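Local atomic coordinates of CT398 (Chlamydia trachomatis, PDB entry 4ILO), a protein that is of unknown function but, with a long coiled-coil hairpin and a zinc ribbon domain, may bind DNA or RNA. Residues 45-56 / 124-135. Residues are numbered along the deposited sequence; the frame is centred on the assembly and turned at random.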
loop_
_atom_site.group_PDB
_atom_site.type_symbol
_atom_site.label_atom_id
_atom_site.label_comp_id
_atom_site.label_asym_id
_atom_site.label_seq_id
_atom_site.Cartn_x
_atom_site.Cartn_y
_atom_site.Cartn_z
ATOM N N ILE A 45 10.636 -3.309 -4.149
ATOM C CA ILE A 45 11.806 -3.495 -5.003
ATOM C C ILE A 45 12.971 -2.667 -4.479
ATOM O O ILE A 45 14.124 -3.088 -4.555
ATOM C CB ILE A 45 11.509 -3.202 -6.479
ATOM C CG1 ILE A 45 10.434 -4.135 -7.015
ATOM C CG2 ILE A 45 12.755 -3.410 -7.293
ATOM C CD1 ILE A 45 9.866 -3.667 -8.338
ATOM N N ARG A 46 12.692 -1.474 -3.953
ATOM C CA ARG A 46 13.760 -0.652 -3.391
ATOM C C ARG A 46 14.408 -1.341 -2.209
ATOM O O ARG A 46 15.633 -1.253 -2.026
ATOM C CB ARG A 46 13.207 0.718 -2.974
ATOM C CG ARG A 46 13.089 1.708 -4.129
ATOM C CD ARG A 46 12.114 2.881 -3.807
ATOM N NE ARG A 46 11.645 3.560 -5.024
ATOM C CZ ARG A 46 10.509 4.264 -5.125
ATOM N NH1 ARG A 46 9.694 4.410 -4.077
ATOM N NH2 ARG A 46 10.186 4.842 -6.284
ATOM N N ARG A 47 13.604 -2.042 -1.392
ATOM C CA ARG A 47 14.161 -2.742 -0.239
ATOM C C ARG A 47 15.115 -3.836 -0.693
ATOM O O ARG A 47 16.178 -4.036 -0.090
ATOM C CB ARG A 47 13.057 -3.346 0.624
ATOM N N LYS A 48 14.734 -4.580 -1.738
ATOM C CA LYS A 48 15.621 -5.601 -2.261
ATOM C C LYS A 48 16.912 -4.968 -2.754
ATOM O O LYS A 48 18.006 -5.492 -2.485
ATOM C CB LYS A 48 14.931 -6.413 -3.361
ATOM C CG LYS A 48 13.866 -7.385 -2.843
ATOM C CD LYS A 48 13.263 -8.245 -3.969
ATOM C CE LYS A 48 11.957 -8.910 -3.509
ATOM N NZ LYS A 48 11.428 -9.848 -4.530
ATOM N N VAL A 49 16.810 -3.829 -3.459
ATOM C CA VAL A 49 18.016 -3.160 -3.949
ATOM C C VAL A 49 18.918 -2.755 -2.781
ATOM O O VAL A 49 20.132 -3.021 -2.804
ATOM C CB VAL A 49 17.662 -1.985 -4.884
ATOM C CG1 VAL A 49 18.894 -1.160 -5.190
ATOM C CG2 VAL A 49 17.079 -2.515 -6.191
ATOM N N GLU A 50 18.323 -2.215 -1.702
ATOM C CA GLU A 50 19.079 -1.792 -0.519
ATOM C C GLU A 50 19.770 -2.969 0.154
ATOM O O GLU A 50 20.952 -2.886 0.503
ATOM C CB GLU A 50 18.168 -1.095 0.492
ATOM N N GLU A 51 19.048 -4.075 0.362
ATOM C CA GLU A 51 19.672 -5.232 0.990
ATOM C C GLU A 51 20.824 -5.744 0.136
ATOM O O GLU A 51 21.857 -6.161 0.665
ATOM C CB GLU A 51 18.645 -6.339 1.243
ATOM C CG GLU A 51 17.470 -5.873 2.121
ATOM C CD GLU A 51 16.332 -6.882 2.220
ATOM O OE1 GLU A 51 16.252 -7.803 1.371
ATOM O OE2 GLU A 51 15.514 -6.742 3.159
ATOM N N LYS A 52 20.663 -5.705 -1.191
ATOM C CA LYS A 52 21.717 -6.177 -2.078
ATOM C C LYS A 52 22.910 -5.236 -2.046
ATOM O O LYS A 52 24.069 -5.682 -2.025
ATOM C CB LYS A 52 21.199 -6.353 -3.503
ATOM C CG LYS A 52 21.785 -7.553 -4.169
ATOM C CD LYS A 52 21.171 -8.737 -3.476
ATOM C CE LYS A 52 21.743 -9.997 -3.925
ATOM N NZ LYS A 52 21.011 -11.057 -3.215
ATOM N N GLU A 53 22.657 -3.937 -1.999
ATOM C CA GLU A 53 23.764 -2.991 -1.906
ATOM C C GLU A 53 24.568 -3.201 -0.622
ATOM O O GLU A 53 25.805 -3.229 -0.655
ATOM C CB GLU A 53 23.229 -1.568 -2.038
ATOM C CG GLU A 53 22.771 -1.282 -3.468
ATOM C CD GLU A 53 22.284 0.167 -3.684
ATOM O OE1 GLU A 53 21.925 0.834 -2.694
ATOM O OE2 GLU A 53 22.274 0.638 -4.851
ATOM N N GLN A 54 23.893 -3.416 0.510
ATOM C CA GLN A 54 24.637 -3.593 1.763
ATOM C C GLN A 54 25.448 -4.875 1.743
ATOM O O GLN A 54 26.535 -4.941 2.326
ATOM C CB GLN A 54 23.690 -3.597 2.960
ATOM C CG GLN A 54 22.893 -2.286 3.072
ATOM C CD GLN A 54 21.954 -2.274 4.258
ATOM O OE1 GLN A 54 21.999 -3.185 5.100
ATOM N NE2 GLN A 54 21.085 -1.238 4.334
ATOM N N GLU A 55 24.897 -5.913 1.125
ATOM C CA GLU A 55 25.605 -7.170 0.966
ATOM C C GLU A 55 26.827 -6.993 0.068
ATOM O O GLU A 55 27.890 -7.548 0.355
ATOM C CB GLU A 55 24.611 -8.203 0.437
ATOM C CG GLU A 55 25.150 -9.437 -0.209
ATOM C CD GLU A 55 24.020 -10.360 -0.678
ATOM O OE1 GLU A 55 22.859 -10.221 -0.173
ATOM O OE2 GLU A 55 24.313 -11.215 -1.546
ATOM N N MET A 56 26.708 -6.179 -0.989
ATOM C CA MET A 56 27.837 -5.919 -1.869
ATOM C C MET A 56 28.904 -5.150 -1.140
ATOM O O MET A 56 30.094 -5.309 -1.437
ATOM C CB MET A 56 27.454 -5.056 -3.074
ATOM C CG MET A 56 26.485 -5.693 -4.090
ATOM S SD MET A 56 27.017 -7.308 -4.606
ATOM C CE MET A 56 28.250 -6.837 -5.796
ATOM N N SER A 124 25.988 -11.665 -7.207
ATOM C CA SER A 124 25.180 -10.647 -6.547
ATOM C C SER A 124 25.138 -9.341 -7.336
ATOM O O SER A 124 24.126 -8.627 -7.294
ATOM C CB SER A 124 25.693 -10.402 -5.145
ATOM O OG SER A 124 25.449 -11.580 -4.397
ATOM N N GLU A 125 26.237 -8.982 -8.016
ATOM C CA GLU A 125 26.209 -7.857 -8.937
ATOM C C GLU A 125 25.200 -8.104 -10.068
ATOM O O GLU A 125 24.428 -7.205 -10.441
ATOM C CB GLU A 125 27.625 -7.622 -9.486
ATOM C CG GLU A 125 27.750 -6.543 -10.559
ATOM C CD GLU A 125 27.512 -5.123 -10.041
ATOM O OE1 GLU A 125 27.643 -4.869 -8.820
ATOM O OE2 GLU A 125 27.176 -4.243 -10.871
ATOM N N ASP A 126 25.173 -9.311 -10.628
ATOM C CA ASP A 126 24.160 -9.579 -11.645
ATOM C C ASP A 126 22.766 -9.426 -11.070
ATOM O O ASP A 126 21.831 -9.016 -11.771
ATOM C CB ASP A 126 24.343 -10.991 -12.216
ATOM C CG ASP A 126 25.545 -11.098 -13.166
ATOM O OD1 ASP A 126 25.946 -10.090 -13.815
ATOM O OD2 ASP A 126 26.074 -12.219 -13.273
ATOM N N LEU A 127 22.582 -9.800 -9.808
ATOM C CA LEU A 127 21.250 -9.708 -9.226
ATOM C C LEU A 127 20.888 -8.276 -8.957
ATOM O O LEU A 127 19.724 -7.877 -9.132
ATOM C CB LEU A 127 21.174 -10.458 -7.898
ATOM C CG LEU A 127 20.733 -11.895 -7.973
ATOM C CD1 LEU A 127 20.991 -12.585 -6.641
ATOM C CD2 LEU A 127 19.268 -11.879 -8.320
ATOM N N LEU A 128 21.854 -7.501 -8.462
ATOM C CA LEU A 128 21.602 -6.075 -8.248
ATOM C C LEU A 128 21.210 -5.398 -9.553
ATOM O O LEU A 128 20.294 -4.551 -9.591
ATOM C CB LEU A 128 22.849 -5.404 -7.684
ATOM C CG LEU A 128 22.825 -3.925 -7.368
ATOM C CD1 LEU A 128 21.645 -3.600 -6.494
ATOM C CD2 LEU A 128 24.105 -3.564 -6.652
ATOM N N ILE A 129 21.889 -5.759 -10.636
ATOM C CA ILE A 129 21.643 -5.076 -11.910
ATOM C C ILE A 129 20.224 -5.357 -12.354
ATOM O O ILE A 129 19.485 -4.473 -12.800
ATOM C CB ILE A 129 22.649 -5.585 -12.959
ATOM C CG1 ILE A 129 24.041 -5.001 -12.693
ATOM C CG2 ILE A 129 22.193 -5.230 -14.360
ATOM C CD1 ILE A 129 25.119 -5.659 -13.520
ATOM N N SER A 130 19.831 -6.619 -12.235
ATOM C CA SER A 130 18.490 -7.030 -12.600
ATOM C C SER A 130 17.439 -6.350 -11.721
ATOM O O SER A 130 16.327 -6.022 -12.192
ATOM C CB SER A 130 18.430 -8.543 -12.448
ATOM O OG SER A 130 17.218 -9.034 -12.930
ATOM N N LEU A 131 17.744 -6.150 -10.433
ATOM C CA LEU A 131 16.744 -5.502 -9.558
ATOM C C LEU A 131 16.597 -4.010 -9.868
ATOM O O LEU A 131 15.495 -3.447 -9.781
ATOM C CB LEU A 131 17.110 -5.696 -8.078
ATOM C CG LEU A 131 16.963 -7.071 -7.434
ATOM C CD1 LEU A 131 17.779 -7.146 -6.144
ATOM C CD2 LEU A 131 15.487 -7.402 -7.143
ATOM N N LYS A 132 17.696 -3.340 -10.200
ATOM C CA LYS A 132 17.617 -1.945 -10.628
ATOM C C LYS A 132 16.815 -1.808 -11.927
ATOM O O LYS A 132 15.965 -0.905 -12.065
ATOM C CB LYS A 132 19.038 -1.416 -10.798
ATOM C CG LYS A 132 19.716 -1.054 -9.477
ATOM C CD LYS A 132 21.161 -0.580 -9.693
ATOM C CE LYS A 132 21.896 -0.259 -8.360
ATOM N NZ LYS A 132 23.382 0.005 -8.542
ATOM N N GLU A 133 17.043 -2.717 -12.883
ATOM C CA GLU A 133 16.261 -2.716 -14.117
ATOM C C GLU A 133 14.787 -2.863 -13.810
ATOM O O GLU A 133 13.952 -2.184 -14.407
ATOM C CB GLU A 133 16.692 -3.875 -15.012
ATOM C CG GLU A 133 16.154 -3.814 -16.457
ATOM C CD GLU A 133 17.095 -4.491 -17.474
ATOM O OE1 GLU A 133 17.307 -3.928 -18.585
ATOM O OE2 GLU A 133 17.637 -5.588 -17.163
ATOM N N SER A 134 14.453 -3.778 -12.903
ATOM C CA SER A 134 13.061 -4.049 -12.572
ATOM C C SER A 134 12.423 -2.853 -11.858
ATOM O O SER A 134 11.264 -2.499 -12.128
ATOM C CB SER A 134 12.978 -5.336 -11.754
ATOM O OG SER A 134 11.799 -5.392 -11.013
ATOM N N LEU A 135 13.192 -2.179 -10.996
ATOM C CA LEU A 135 12.728 -0.943 -10.379
ATOM C C LEU A 135 12.468 0.142 -11.426
ATOM O O LEU A 135 11.463 0.871 -11.357
ATOM C CB LEU A 135 13.752 -0.467 -9.346
ATOM C CG LEU A 135 13.398 0.815 -8.590
ATOM C CD1 LEU A 135 11.991 0.739 -8.048
ATOM C CD2 LEU A 135 14.378 1.051 -7.462
HETATM O O HOH W 1 24.514 0.277 -6.141
#
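I45 and L135 lie side by side, pointing opposite ways, with I45 CG2 3.7 Å from L135 CB, while the longer arm of I45 carries CD1 to S134; a branched apolar side chain suits this buried place. R46 starts outward, but its CG already lies against L135 CD2 at 3.6 Å, and the chain runs on extended to a salt bridge from NH2 to E139. K48 likewise lends methylenes: CB rests against both methyls of L131 before the extended chain leads its ammonium away. V49 has its two methyls divided between neighbours, CG2 on L131 CB at 3.7 Å and CG1, anti to the backbone N (chi1 170°), on L128 CD1. K52 is a knob in the hole formed by S124, L127, L128 and L131, which its long aliphatic stem fills; a bend at chi2 (70°) brings CE against CD1 of L127, the two chains meeting at a slant, and the ammonium reaches the rim, in a long salt bridge to E55. On the other flank, E53 lays CG over L128, itself a knob among V49, K52, E53 and M56, and E53 OE2 reaches K132 NZ through a water, their direct separation being a long 3.9 Å. E55 OE2 lies 3.1 Å from S124 OG, a possible bond left unsettled because K120 O competes for the same proton. M56, flexible and folded at both chi2 and chi3, presses SD onto S124 CB at 3.4 Å. A mostly aliphatic seam that also takes in K52 and S124, charged flanks and knobs-into-holes between helices running at 156° mark an antiparallel coiled coil, here within the long helical hairpin of CT398.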